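Local coordinates for protein meta cleavage compound hydrolase (PDB 1J1I) that catalyses the hydrolytic cleavage of a carbon-carbon bond in the meta-cleavage compound of carbazole degradation, releasing anthranilate, at residues 29-34 with 57-62; 50-55 with 186-191; 113-118 with 209-214; 165-170 with 175-180; 226-231 with 269-274. All coordinates share one frame; numbering follows the deposited sequence.

Interaction 1: 29-34 with 57-62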
# COMPACT_ATOMS: atom_id res chain seq x y z
N ARG A 29 15.46 -22.40 -15.55
CA ARG A 29 14.27 -22.19 -16.36
C ARG A 29 13.54 -20.93 -15.93
O ARG A 29 13.38 -20.67 -14.74
CB ARG A 29 13.32 -23.38 -16.21
CG ARG A 29 11.98 -23.22 -16.92
CD ARG A 29 10.84 -23.17 -15.92
NE ARG A 29 9.54 -23.35 -16.57
CZ ARG A 29 8.41 -23.61 -15.92
NH1 ARG A 29 8.41 -23.72 -14.60
NH2 ARG A 29 7.28 -23.77 -16.60
N TYR A 30 13.11 -20.14 -16.91
CA TYR A 30 12.36 -18.93 -16.61
C TYR A 30 11.27 -18.70 -17.63
O TYR A 30 11.27 -19.28 -18.71
CB TYR A 30 13.29 -17.70 -16.54
CG TYR A 30 14.04 -17.34 -17.80
CD1 TYR A 30 15.20 -18.02 -18.18
CD2 TYR A 30 13.63 -16.26 -18.59
CE1 TYR A 30 15.94 -17.63 -19.30
CE2 TYR A 30 14.36 -15.87 -19.72
CZ TYR A 30 15.51 -16.56 -20.06
OH TYR A 30 16.25 -16.15 -21.16
N LEU A 31 10.31 -17.85 -17.25
CA LEU A 31 9.20 -17.48 -18.11
C LEU A 31 9.44 -16.02 -18.46
O LEU A 31 9.82 -15.23 -17.60
CB LEU A 31 7.88 -17.63 -17.36
CG LEU A 31 7.15 -18.97 -17.32
CD1 LEU A 31 8.11 -20.14 -17.32
CD2 LEU A 31 6.26 -18.99 -16.09
N GLU A 32 9.23 -15.65 -19.72
CA GLU A 32 9.44 -14.27 -20.12
C GLU A 32 8.30 -13.69 -20.95
O GLU A 32 7.70 -14.39 -21.77
CB GLU A 32 10.76 -14.15 -20.89
CG GLU A 32 10.95 -12.79 -21.55
CD GLU A 32 12.34 -12.63 -22.13
OE1 GLU A 32 12.96 -13.65 -22.49
OE2 GLU A 32 12.81 -11.48 -22.23
N ALA A 33 8.03 -12.41 -20.72
CA ALA A 33 6.98 -11.68 -21.41
C ALA A 33 7.19 -10.19 -21.22
O ALA A 33 7.66 -9.75 -20.17
CB ALA A 33 5.62 -12.08 -20.87
N GLY A 34 6.85 -9.40 -22.24
CA GLY A 34 6.99 -7.96 -22.12
C GLY A 34 8.30 -7.34 -22.54
O GLY A 34 9.27 -8.03 -22.85
N ASN A 57 -1.32 -15.50 -13.64
CA ASN A 57 -2.20 -14.36 -13.82
C ASN A 57 -1.60 -12.98 -13.55
O ASN A 57 -2.25 -11.96 -13.79
CB ASN A 57 -3.45 -14.54 -12.95
CG ASN A 57 -4.23 -15.78 -13.31
OD1 ASN A 57 -4.51 -16.03 -14.48
ND2 ASN A 57 -4.57 -16.58 -12.31
N VAL A 58 -0.36 -12.95 -13.06
CA VAL A 58 0.29 -11.68 -12.79
C VAL A 58 1.18 -11.24 -13.95
O VAL A 58 1.22 -10.05 -14.30
CB VAL A 58 1.14 -11.76 -11.49
CG1 VAL A 58 1.98 -10.51 -11.33
CG2 VAL A 58 0.22 -11.93 -10.28
N ILE A 59 1.86 -12.20 -14.58
CA ILE A 59 2.75 -11.90 -15.68
C ILE A 59 2.16 -11.00 -16.78
O ILE A 59 2.77 -10.00 -17.14
CB ILE A 59 3.30 -13.19 -16.33
CG1 ILE A 59 4.13 -13.97 -15.31
CG2 ILE A 59 4.18 -12.85 -17.54
CD1 ILE A 59 4.53 -15.36 -15.77
N PRO A 60 0.96 -11.33 -17.30
CA PRO A 60 0.31 -10.54 -18.35
C PRO A 60 0.17 -9.07 -17.98
O PRO A 60 0.43 -8.18 -18.78
CB PRO A 60 -1.05 -11.22 -18.51
CG PRO A 60 -0.75 -12.64 -18.13
CD PRO A 60 0.04 -12.40 -16.86
N ILE A 61 -0.27 -8.83 -16.75
CA ILE A 61 -0.48 -7.48 -16.28
C ILE A 61 0.83 -6.70 -16.21
O ILE A 61 0.93 -5.59 -16.74
CB ILE A 61 -1.14 -7.49 -14.88
CG1 ILE A 61 -2.46 -8.27 -14.93
CG2 ILE A 61 -1.39 -6.07 -14.41
CD1 ILE A 61 -3.09 -8.52 -13.57
N LEU A 62 1.83 -7.28 -15.57
CA LEU A 62 3.12 -6.61 -15.45
C LEU A 62 3.79 -6.43 -16.81
O LEU A 62 4.42 -5.41 -17.07
CB LEU A 62 4.03 -7.40 -14.50
CG LEU A 62 3.50 -7.54 -13.06
CD1 LEU A 62 4.47 -8.36 -12.23
CD2 LEU A 62 3.31 -6.15 -12.45
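Ile59 meets Leu31 and Ala33 in a small, buried, wholly apolar contact between a strand and a short helix, on one face of the central sheet of an alpha/beta hydrolase. Strand 26-33 runs antiparallel to both of its sheet neighbours, 17-23 and 67-71, and helix 59-62 packs against it. The helix gives one residue and the strand two, taken from alternate positions, since Leu31 and Ala33 direct their CB atoms to the same face whereas Glu32 between them turns away and forms a salt bridge with Arg67.

Ile59 serves both partners by its branching. Its CG2 lies anti to the backbone N and rests on the methyl of Ala33, with CG2 and Ala33 CB 3.7 Å apart. The other arm, with CG1 beside the backbone N (chi1 -63°), carries CD1 to within 4.0 Å of Leu31 CD2, and these two side chains cross at about a right angle. Farther along the helix, Leu62 leans instead on Val68 and on Leu276 of helix 268-281.

No hydrogen bond joins the two segments. What holds them together here is the fit of methyl groups and the removal of apolar surface from water, with little directional constraint.

Interaction 2: 50-55 with 186-191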
# COMPACT_ATOMS: atom_id res chain seq x y z
N GLU A 50 6.57 -23.36 -8.36
CA GLU A 50 7.39 -22.90 -9.47
C GLU A 50 6.76 -21.67 -10.13
O GLU A 50 5.66 -21.24 -9.75
CB GLU A 50 7.64 -24.03 -10.48
CG GLU A 50 6.41 -24.81 -10.93
CD GLU A 50 5.51 -24.00 -11.84
OE1 GLU A 50 5.97 -23.60 -12.94
OE2 GLU A 50 4.34 -23.76 -11.47
N SER A 51 7.45 -21.11 -11.11
CA SER A 51 7.02 -19.89 -11.78
C SER A 51 5.63 -19.81 -12.42
O SER A 51 4.94 -18.80 -12.25
CB SER A 51 8.07 -19.49 -12.81
OG SER A 51 9.33 -19.28 -12.18
N GLU A 52 5.23 -20.83 -13.17
CA GLU A 52 3.93 -20.78 -13.83
C GLU A 52 2.77 -20.73 -12.84
O GLU A 52 1.90 -19.86 -12.93
CB GLU A 52 3.78 -21.97 -14.78
CG GLU A 52 2.55 -21.93 -15.67
CD GLU A 52 2.67 -22.89 -16.85
OE1 GLU A 52 2.99 -24.07 -16.62
OE2 GLU A 52 2.44 -22.45 -18.00
N GLY A 53 2.76 -21.66 -11.89
CA GLY A 53 1.70 -21.72 -10.90
C GLY A 53 1.64 -20.49 -10.01
O GLY A 53 0.56 -20.07 -9.58
N ASN A 54 2.79 -19.90 -9.71
CA ASN A 54 2.84 -18.72 -8.86
C ASN A 54 2.49 -17.41 -9.56
O ASN A 54 1.84 -16.55 -8.98
CB ASN A 54 4.23 -18.55 -8.23
CG ASN A 54 4.35 -19.22 -6.87
OD1 ASN A 54 4.98 -18.67 -5.97
ND2 ASN A 54 3.77 -20.40 -6.72
N TRP A 55 2.90 -17.26 -10.82
CA TRP A 55 2.69 -15.99 -11.50
C TRP A 55 1.83 -15.93 -12.75
O TRP A 55 1.74 -14.88 -13.39
CB TRP A 55 4.07 -15.41 -11.82
CG TRP A 55 5.00 -15.41 -10.64
CD1 TRP A 55 6.04 -16.28 -10.41
CD2 TRP A 55 4.99 -14.50 -9.54
NE1 TRP A 55 6.67 -15.95 -9.23
CE2 TRP A 55 6.05 -14.87 -8.68
CE3 TRP A 55 4.18 -13.41 -9.19
CZ2 TRP A 55 6.32 -14.17 -7.49
CZ3 TRP A 55 4.46 -12.72 -8.02
CH2 TRP A 55 5.52 -13.10 -7.18
N TYR A 186 0.61 -30.26 -8.25
CA TYR A 186 0.80 -31.63 -7.79
C TYR A 186 1.75 -32.38 -8.72
O TYR A 186 2.58 -33.17 -8.27
CB TYR A 186 -0.55 -32.37 -7.73
CG TYR A 186 -0.43 -33.77 -7.19
CD1 TYR A 186 0.09 -34.00 -5.92
CD2 TYR A 186 -0.83 -34.87 -7.94
CE1 TYR A 186 0.22 -35.28 -5.41
CE2 TYR A 186 -0.71 -36.17 -7.44
CZ TYR A 186 -0.18 -36.36 -6.18
OH TYR A 186 -0.04 -37.63 -5.67
N THR A 187 1.63 -32.14 -10.02
CA THR A 187 2.49 -32.78 -11.00
C THR A 187 3.95 -32.42 -10.75
O THR A 187 4.82 -33.28 -10.80
CB THR A 187 2.09 -32.38 -12.44
OG1 THR A 187 0.78 -32.88 -12.74
CG2 THR A 187 3.08 -32.96 -13.45
N TYR A 188 4.21 -31.14 -10.48
CA TYR A 188 5.58 -30.69 -10.21
C TYR A 188 6.10 -31.27 -8.90
O TYR A 188 7.26 -31.65 -8.79
CB TYR A 188 5.66 -29.16 -10.13
CG TYR A 188 5.69 -28.45 -11.46
CD1 TYR A 188 4.60 -27.68 -11.89
CD2 TYR A 188 6.81 -28.52 -12.28
CE1 TYR A 188 4.64 -26.99 -13.10
CE2 TYR A 188 6.86 -27.84 -13.49
CZ TYR A 188 5.78 -27.07 -13.89
OH TYR A 188 5.83 -26.38 -15.08
N ALA A 189 5.22 -31.35 -7.90
CA ALA A 189 5.59 -31.85 -6.58
C ALA A 189 5.86 -33.35 -6.54
O ALA A 189 6.58 -33.84 -5.67
CB ALA A 189 4.51 -31.50 -5.57
N THR A 190 5.27 -34.08 -7.49
CA THR A 190 5.43 -35.53 -7.56
C THR A 190 6.68 -35.96 -8.31
O THR A 190 7.27 -37.00 -7.99
CB THR A 190 4.19 -36.18 -8.21
OG1 THR A 190 3.07 -36.05 -7.33
CG2 THR A 190 4.44 -37.66 -8.48
N ASP A 191 7.09 -35.18 -9.30
CA ASP A 191 8.29 -35.48 -10.08
C ASP A 191 9.38 -35.86 -9.07
O ASP A 191 9.81 -35.03 -8.28
CB ASP A 191 8.72 -34.25 -10.88
CG ASP A 191 10.01 -34.47 -11.64
OD1 ASP A 191 10.02 -35.31 -12.55
OD2 ASP A 191 11.01 -33.79 -11.32
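Tyr188 and Glu50 bury most of the surface in this contact, and they do so by stacking a carboxylate on a phenol ring. The CG of Glu50 sits over the centre of the Tyr188 ring, a CH-pi contact with CG 3.5 Å from the centroid and 12° off the ring normal. Beyond it the carboxylate lies almost parallel to the ring, the planes 5° apart, and Glu50 CD comes to 3.4 Å from Tyr188 CE1. Glu50 can fold this way because its CG stands between the backbone N and the carbonyl carbon (chi1 49°) and the chain bends again at chi2.

Glu50 occupies the N-cap position of helix 51-55, and the bend brings its carboxylate to the helix N-H groups. Its OE2 accepts from Gly53 N at 2.7 Å, on the syn side, while OE1 takes Glu52 N at 2.9 Å from above the carboxylate plane. A salt bridge from Arg29 also reaches OE1. Two backbone N-H groups and a guanidinium thus fix the rotation of the carboxylate, and would be expected to favour its ionised form.

Glu52 adds a looser approach, its OE1 4.0 Å from Tyr188 OH; its other oxygen, OE2, is hydrogen-bonded to Tyr16. The contact ties helix 179-190 to the start of helix 51-55, whose Ser51 and Glu52 also pack against Leu31 of strand 26-33.

Interaction 3: 113-118 with 209-214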
# COMPACT_ATOMS: atom_id res chain seq x y z
N ASN A 113 7.92 -14.14 -3.25
CA ASN A 113 6.95 -14.61 -2.27
C ASN A 113 7.65 -15.59 -1.33
O ASN A 113 8.45 -16.41 -1.78
CB ASN A 113 5.79 -15.31 -2.98
CG ASN A 113 4.84 -15.99 -2.01
OD1 ASN A 113 5.00 -17.17 -1.69
ND2 ASN A 113 3.85 -15.25 -1.53
N SER A 114 7.36 -15.49 -0.04
CA SER A 114 7.95 -16.35 0.98
C SER A 114 9.44 -16.66 0.74
O SER A 114 10.27 -15.76 0.79
CB SER A 114 7.13 -17.65 1.11
OG SER A 114 6.97 -18.29 -0.14
N MET A 115 9.79 -17.93 0.49
CA MET A 115 11.20 -18.28 0.25
C MET A 115 11.82 -17.45 -0.88
O MET A 115 12.99 -17.08 -0.82
CB MET A 115 11.34 -19.77 -0.09
CG MET A 115 12.79 -20.17 -0.44
SD MET A 115 12.96 -21.93 -0.87
CE MET A 115 12.81 -22.69 0.74
N GLY A 116 11.03 -17.16 -1.91
CA GLY A 116 11.52 -16.36 -3.02
C GLY A 116 11.82 -14.96 -2.53
O GLY A 116 12.75 -14.30 -3.00
N GLY A 117 11.03 -14.50 -1.57
CA GLY A 117 11.23 -13.17 -1.01
C GLY A 117 12.51 -13.13 -0.19
O GLY A 117 13.30 -12.19 -0.29
N ALA A 118 12.74 -14.17 0.61
CA ALA A 118 13.95 -14.24 1.43
C ALA A 118 15.19 -14.24 0.52
O ALA A 118 16.22 -13.64 0.84
CB ALA A 118 13.94 -15.50 2.29
N GLY A 209 16.31 -24.46 12.14
CA GLY A 209 15.23 -23.98 12.99
C GLY A 209 14.33 -23.04 12.21
O GLY A 209 13.57 -22.26 12.79
N GLY A 210 14.43 -23.10 10.89
CA GLY A 210 13.62 -22.24 10.04
C GLY A 210 14.47 -21.44 9.06
O GLY A 210 15.70 -21.46 9.14
N LEU A 211 13.81 -20.75 8.14
CA LEU A 211 14.48 -19.93 7.14
C LEU A 211 14.39 -18.49 7.61
O LEU A 211 13.33 -17.87 7.51
CB LEU A 211 13.77 -20.08 5.79
CG LEU A 211 14.50 -19.68 4.50
CD1 LEU A 211 13.48 -19.67 3.36
CD2 LEU A 211 15.14 -18.31 4.63
N PHE A 212 15.48 -17.95 8.13
CA PHE A 212 15.43 -16.59 8.64
C PHE A 212 16.78 -15.87 8.60
O PHE A 212 17.82 -16.48 8.36
CB PHE A 212 14.94 -16.61 10.09
CG PHE A 212 15.88 -17.31 11.03
CD1 PHE A 212 17.01 -16.65 11.52
CD2 PHE A 212 15.68 -18.64 11.38
CE1 PHE A 212 17.92 -17.31 12.34
CE2 PHE A 212 16.59 -19.31 12.20
CZ PHE A 212 17.71 -18.64 12.69
N TYR A 213 16.73 -14.57 8.86
CA TYR A 213 17.91 -13.73 8.91
C TYR A 213 17.80 -12.98 10.22
O TYR A 213 16.71 -12.82 10.77
CB TYR A 213 17.92 -12.71 7.78
CG TYR A 213 17.94 -13.29 6.39
CD1 TYR A 213 16.95 -12.96 5.46
CD2 TYR A 213 18.97 -14.13 5.97
CE1 TYR A 213 16.98 -13.45 4.16
CE2 TYR A 213 19.02 -14.63 4.67
CZ TYR A 213 18.01 -14.28 3.77
OH TYR A 213 18.05 -14.74 2.48
N ASP A 214 18.93 -12.52 10.74
CA ASP A 214 18.89 -11.75 11.97
C ASP A 214 18.30 -10.40 11.57
O ASP A 214 18.49 -9.95 10.44
CB ASP A 214 20.30 -11.52 12.52
CG ASP A 214 20.28 -10.89 13.90
OD1 ASP A 214 20.24 -11.65 14.89
OD2 ASP A 214 20.28 -9.65 13.99
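Residues 115-118 of helix 114-126 run beside the irregular chain 209-214, with the CA atoms of Met115 and Leu211 7.8 Å apart and those of Ala118 and Phe212 7.7 Å apart. Leu211 divides its two methyls between the helix residues: CD1 packs on Met115 CG at 3.9 Å, the two side chains crossing at about a right angle, and CD2 on Ala118 CB at 3.8 Å. Bent at chi3 (-74°), Met115 also brings its CE near the same CD1.

Ser114, just before Met115, is probably the active-site nucleophile, on the strained strand-to-helix turn that alpha/beta hydrolases use as a nucleophile elbow. Its OG donates to Asn113 OD1 at 2.7 Å.

One turn on, Tyr213 OH donates to Ala118 O at 2.7 Å, approaching from 58° above the carbonyl plane, while that oxygen lies in the plane of the ring, at its edge. Ring atom CE1 of Tyr213 also touches Ala118 CB. A phenylalanine in place of Tyr213 could keep the ring packing but would probably leave both Ala118 O and the amide of Gln88 without their hydroxyl partner. Ile92 of helix 88-101 and the ring of Phe217 pack against Tyr213 from outside the two segments.

Interaction 4: 165-170 with 175-180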
# COMPACT_ATOMS: atom_id res chain seq x y z
N HIS A 165 -5.72 -29.45 0.54
CA HIS A 165 -5.77 -28.97 1.92
C HIS A 165 -4.72 -27.89 2.16
O HIS A 165 -4.99 -26.92 2.86
CB HIS A 165 -5.55 -30.12 2.91
CG HIS A 165 -6.73 -31.02 3.06
ND1 HIS A 165 -7.97 -30.56 3.46
CD2 HIS A 165 -6.87 -32.36 2.89
CE1 HIS A 165 -8.81 -31.58 3.53
NE2 HIS A 165 -8.17 -32.68 3.19
N LEU A 166 -3.54 -28.07 1.58
CA LEU A 166 -2.47 -27.09 1.75
C LEU A 166 -2.84 -25.74 1.16
O LEU A 166 -2.70 -24.71 1.81
CB LEU A 166 -1.17 -27.62 1.10
CG LEU A 166 0.11 -26.77 1.16
CD1 LEU A 166 0.01 -25.61 0.18
CD2 LEU A 166 0.34 -26.28 2.58
N VAL A 167 -3.34 -25.74 -0.08
CA VAL A 167 -3.72 -24.50 -0.73
C VAL A 167 -4.83 -23.78 0.04
O VAL A 167 -4.76 -22.57 0.23
CB VAL A 167 -4.17 -24.74 -2.19
CG1 VAL A 167 -4.65 -23.44 -2.81
CG2 VAL A 167 -3.00 -25.31 -2.99
N LYS A 168 -5.84 -24.52 0.46
CA LYS A 168 -6.94 -23.93 1.22
C LYS A 168 -6.41 -23.34 2.53
O LYS A 168 -6.83 -22.27 2.96
CB LYS A 168 -8.01 -24.98 1.54
CG LYS A 168 -8.81 -25.45 0.35
CD LYS A 168 -9.96 -26.34 0.79
CE LYS A 168 -10.81 -26.80 -0.38
NZ LYS A 168 -11.94 -27.67 0.04
N ALA A 169 -5.49 -24.06 3.17
CA ALA A 169 -4.92 -23.62 4.43
C ALA A 169 -4.11 -22.32 4.33
O ALA A 169 -4.17 -21.48 5.23
CB ALA A 169 -4.05 -24.72 5.02
N LEU A 170 -3.37 -22.16 3.24
CA LEU A 170 -2.52 -20.99 3.04
C LEU A 170 -3.20 -19.79 2.39
O LEU A 170 -2.57 -18.74 2.22
CB LEU A 170 -1.30 -21.36 2.20
CG LEU A 170 -0.45 -22.54 2.67
CD1 LEU A 170 0.82 -22.60 1.82
CD2 LEU A 170 -0.09 -22.38 4.13
N PHE A 175 -10.95 -17.85 -1.08
CA PHE A 175 -10.22 -18.35 -2.24
C PHE A 175 -10.88 -19.60 -2.84
O PHE A 175 -11.13 -20.57 -2.14
CB PHE A 175 -8.77 -18.67 -1.86
CG PHE A 175 -7.91 -19.08 -3.02
CD1 PHE A 175 -7.57 -18.16 -4.00
CD2 PHE A 175 -7.46 -20.39 -3.14
CE1 PHE A 175 -6.79 -18.54 -5.09
CE2 PHE A 175 -6.68 -20.78 -4.22
CZ PHE A 175 -6.34 -19.86 -5.20
N LYS A 176 -11.15 -19.55 -4.14
CA LYS A 176 -11.77 -20.67 -4.84
C LYS A 176 -10.70 -21.55 -5.48
O LYS A 176 -9.94 -21.11 -6.34
CB LYS A 176 -12.73 -20.15 -5.92
CG LYS A 176 -13.37 -21.26 -6.75
CD LYS A 176 -14.23 -20.69 -7.88
CE LYS A 176 -14.87 -21.80 -8.70
NZ LYS A 176 -15.73 -21.27 -9.80
N ILE A 177 -10.65 -22.81 -5.04
CA ILE A 177 -9.68 -23.75 -5.57
C ILE A 177 -9.93 -24.03 -7.05
O ILE A 177 -11.07 -24.13 -7.49
CB ILE A 177 -9.74 -25.09 -4.81
CG1 ILE A 177 -9.50 -24.86 -3.31
CG2 ILE A 177 -8.71 -26.06 -5.37
CD1 ILE A 177 -8.14 -24.30 -2.98
N ASP A 178 -8.85 -24.14 -7.82
CA ASP A 178 -8.94 -24.41 -9.25
C ASP A 178 -8.21 -25.71 -9.58
O ASP A 178 -6.98 -25.75 -9.62
CB ASP A 178 -8.32 -23.26 -10.05
CG ASP A 178 -8.30 -23.53 -11.54
OD1 ASP A 178 -9.40 -23.70 -12.12
OD2 ASP A 178 -7.20 -23.58 -12.13
N ASP A 179 -8.98 -26.78 -9.81
CA ASP A 179 -8.42 -28.09 -10.12
C ASP A 179 -7.20 -28.06 -11.03
O ASP A 179 -6.19 -28.70 -10.75
CB ASP A 179 -9.50 -28.97 -10.74
CG ASP A 179 -10.49 -29.49 -9.72
OD1 ASP A 179 -11.52 -30.07 -10.14
OD2 ASP A 179 -10.24 -29.32 -8.51
N ALA A 180 -7.29 -27.32 -12.13
CA ALA A 180 -6.19 -27.21 -13.07
C ALA A 180 -4.92 -26.76 -12.36
O ALA A 180 -3.84 -27.32 -12.57
CB ALA A 180 -6.54 -26.23 -14.18
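Ile177 meets Val167 and Lys168 with its delta end, and the different angles at which the side chains approach one another define this contact. Against Val167 the crossing is oblique: Ile177 CD1 comes to 3.6 Å from Val167 CG1. Against Lys168 it is close to a right angle. The lysine runs out fully extended beyond CG, and its aliphatic stem passes across the isoleucine, with Lys168 CG 3.6 Å from Ile177 CD1 and Lys168 CE 3.8 Å from Ile177 CG1. The lysine thus contributes methylene groups here and not its charge.

Val167 is the shared partner. With CG1 anti to the backbone N (chi1 176°), this one methyl points at both Ile177 and Phe175, standing 3.6 Å from Phe175 CE2. The Phe175 ring is inclined to the valine. The closest contacts are all between carbon atoms, and no hydrogen bond crosses the contact. An alanine in place of Ile177 would lose CG1, CG2 and CD1, which would probably open a gap beside Val167 and deprive the Lys168 stem of the surface it lies across.

Only four residues separate the two segments, so the contact closes a tight connection from helix 160-170 to helix 179-190. Both helices lie between sheet strands 131-137 and 225-230, probably as part of the helical cap that such alpha/beta hydrolases carry there. Asp178 caps the latter helix through Met181 N. Val167 continues the apolar packing onto Met181 and Ile182 of helix 179-190 and onto Trp262, while Phe175 reaches Ile265 and Glu266 of helix 263-266.

Interaction 5: 226-231 with 269-274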
# COMPACT_ATOMS: atom_id res chain seq x y z
N LEU A 226 9.03 -2.75 -1.16
CA LEU A 226 7.59 -2.77 -0.96
C LEU A 226 7.30 -4.06 -0.20
O LEU A 226 7.57 -5.16 -0.69
CB LEU A 226 6.86 -2.81 -2.31
CG LEU A 226 5.45 -2.20 -2.44
CD1 LEU A 226 4.60 -3.10 -3.34
CD2 LEU A 226 4.80 -2.04 -1.08
N VAL A 227 6.80 -3.93 1.03
CA VAL A 227 6.46 -5.09 1.84
C VAL A 227 4.96 -5.34 1.66
O VAL A 227 4.14 -4.54 2.11
CB VAL A 227 6.76 -4.84 3.35
CG1 VAL A 227 6.42 -6.07 4.17
CG2 VAL A 227 8.24 -4.48 3.53
N VAL A 228 4.62 -6.42 0.96
CA VAL A 228 3.22 -6.77 0.70
C VAL A 228 2.83 -7.85 1.69
O VAL A 228 3.57 -8.82 1.87
CB VAL A 228 3.02 -7.28 -0.74
CG1 VAL A 228 1.56 -7.65 -0.96
CG2 VAL A 228 3.46 -6.23 -1.74
N GLN A 229 1.67 -7.71 2.31
CA GLN A 229 1.26 -8.67 3.32
C GLN A 229 -0.24 -8.90 3.44
O GLN A 229 -1.03 -7.94 3.47
CB GLN A 229 1.80 -8.21 4.68
CG GLN A 229 1.48 -9.13 5.84
CD GLN A 229 2.15 -10.48 5.71
OE1 GLN A 229 3.34 -10.57 5.37
NE2 GLN A 229 1.40 -11.54 5.98
N GLY A 230 -0.62 -10.17 3.51
CA GLY A 230 -2.02 -10.54 3.67
C GLY A 230 -2.33 -10.46 5.15
O GLY A 230 -1.57 -10.95 5.98
N LYS A 231 -3.44 -9.83 5.49
CA LYS A 231 -3.83 -9.68 6.88
C LYS A 231 -4.13 -11.01 7.55
O LYS A 231 -3.93 -11.16 8.76
CB LYS A 231 -5.05 -8.75 6.99
CG LYS A 231 -4.81 -7.52 7.85
CD LYS A 231 -6.08 -6.70 8.07
CE LYS A 231 -6.24 -5.58 7.05
NZ LYS A 231 -7.46 -4.76 7.32
N GLU A 269 -4.90 -9.28 -9.68
CA GLU A 269 -5.07 -7.91 -10.17
C GLU A 269 -4.63 -6.89 -9.12
O GLU A 269 -3.94 -5.92 -9.43
CB GLU A 269 -6.53 -7.66 -10.55
CG GLU A 269 -6.97 -8.41 -11.80
CD GLU A 269 -7.26 -7.48 -12.96
OE1 GLU A 269 -8.21 -6.67 -12.87
OE2 GLU A 269 -6.52 -7.55 -13.97
N ASP A 270 -5.05 -7.13 -7.89
CA ASP A 270 -4.71 -6.24 -6.79
C ASP A 270 -3.19 -6.20 -6.62
O ASP A 270 -2.58 -5.14 -6.59
CB ASP A 270 -5.38 -6.72 -5.50
CG ASP A 270 -5.18 -5.77 -4.33
OD1 ASP A 270 -5.77 -6.00 -3.25
OD2 ASP A 270 -4.42 -4.79 -4.48
N PHE A 271 -2.58 -7.38 -6.52
CA PHE A 271 -1.13 -7.45 -6.35
C PHE A 271 -0.35 -6.83 -7.50
O PHE A 271 0.61 -6.08 -7.28
CB PHE A 271 -0.67 -8.89 -6.18
CG PHE A 271 0.82 -9.03 -6.11
CD1 PHE A 271 1.49 -8.82 -4.90
CD2 PHE A 271 1.56 -9.28 -7.26
CE1 PHE A 271 2.88 -8.84 -4.86
CE2 PHE A 271 2.95 -9.30 -7.22
CZ PHE A 271 3.61 -9.08 -6.01
N ALA A 272 -0.73 -7.17 -8.73
CA ALA A 272 -0.05 -6.67 -9.92
C ALA A 272 -0.10 -5.15 -10.01
O ALA A 272 0.90 -4.51 -10.35
CB ALA A 272 -0.67 -7.28 -11.17
N ASN A 273 -1.26 -4.58 -9.71
CA ASN A 273 -1.43 -3.14 -9.77
C ASN A 273 -0.62 -2.43 -8.69
O ASN A 273 -0.03 -1.39 -8.94
CB ASN A 273 -2.91 -2.78 -9.64
CG ASN A 273 -3.61 -2.73 -10.98
OD1 ASN A 273 -3.45 -3.62 -11.82
ND2 ASN A 273 -4.40 -1.68 -11.20
N ALA A 274 -0.60 -3.01 -7.49
CA ALA A 274 0.15 -2.42 -6.39
C ALA A 274 1.64 -2.43 -6.75
O ALA A 274 2.38 -1.50 -6.43
CB ALA A 274 -0.08 -3.22 -5.11
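Phe271 touches Val228, and Ala274 approaches Leu226, as helix 268-281 passes over strand 225-230. Before the first of these, Asp270 makes its bonds elsewhere: one carboxylate oxygen bonds to Tyr254 OH and the other to Trp252 NE1 of the second subunit, so the helix also takes part in the dimer interface.

At Phe271 the ring swings nearer to the strand than its CB direction alone would bring it, CG being anti to the backbone N (chi1 175°). The two methyls of Val228 meet adjacent ring atoms: CG1 is 4.1 Å from Phe271 CD1, and CG2 is 4.1 Å from Phe271 CE1. The two side chains cross at about a right angle. Met137 of strand 131-137 also touches the Phe271 side chain. This is the helix-on-sheet layering of the alpha/beta hydrolase fold, with strand 225-230 lying between parallel neighbours 131-137 and 251-256. Just beyond the strand comes Asp233, probably an active-site residue, which a weak hydrogen bond links to Gln229.

Ala272 and Asn273 turn to Ile61 of helix 59-62. One turn after Phe271, Ala274 directs its small CB at the strand, yet the nearest approach is through its backbone, Leu226 CD1 lying 4.1 Å from Ala274 O.

From the N terminus, interaction 1 closes first, joining strand 26-33 to helix 59-62. Interaction 2 crosses it, since residues 50-55 lie between the two segments of interaction 1, and the Arg29 to Glu50 salt bridge joins the pair directly. Interaction 2 then spans 130 residues to helix 179-190. Interaction 3 opens within that span at 113-118 and closes beyond it at 209-214, so these two also cross. Interaction 4, a short local closure, falls within the spans of both and shares helix 179-190 with interaction 2. Interaction 5 follows last, returning helix 268-281 to the sheet. There it touches interaction 1 through Ile61 and Ala272, and interaction 2 through Trp55 and Phe271.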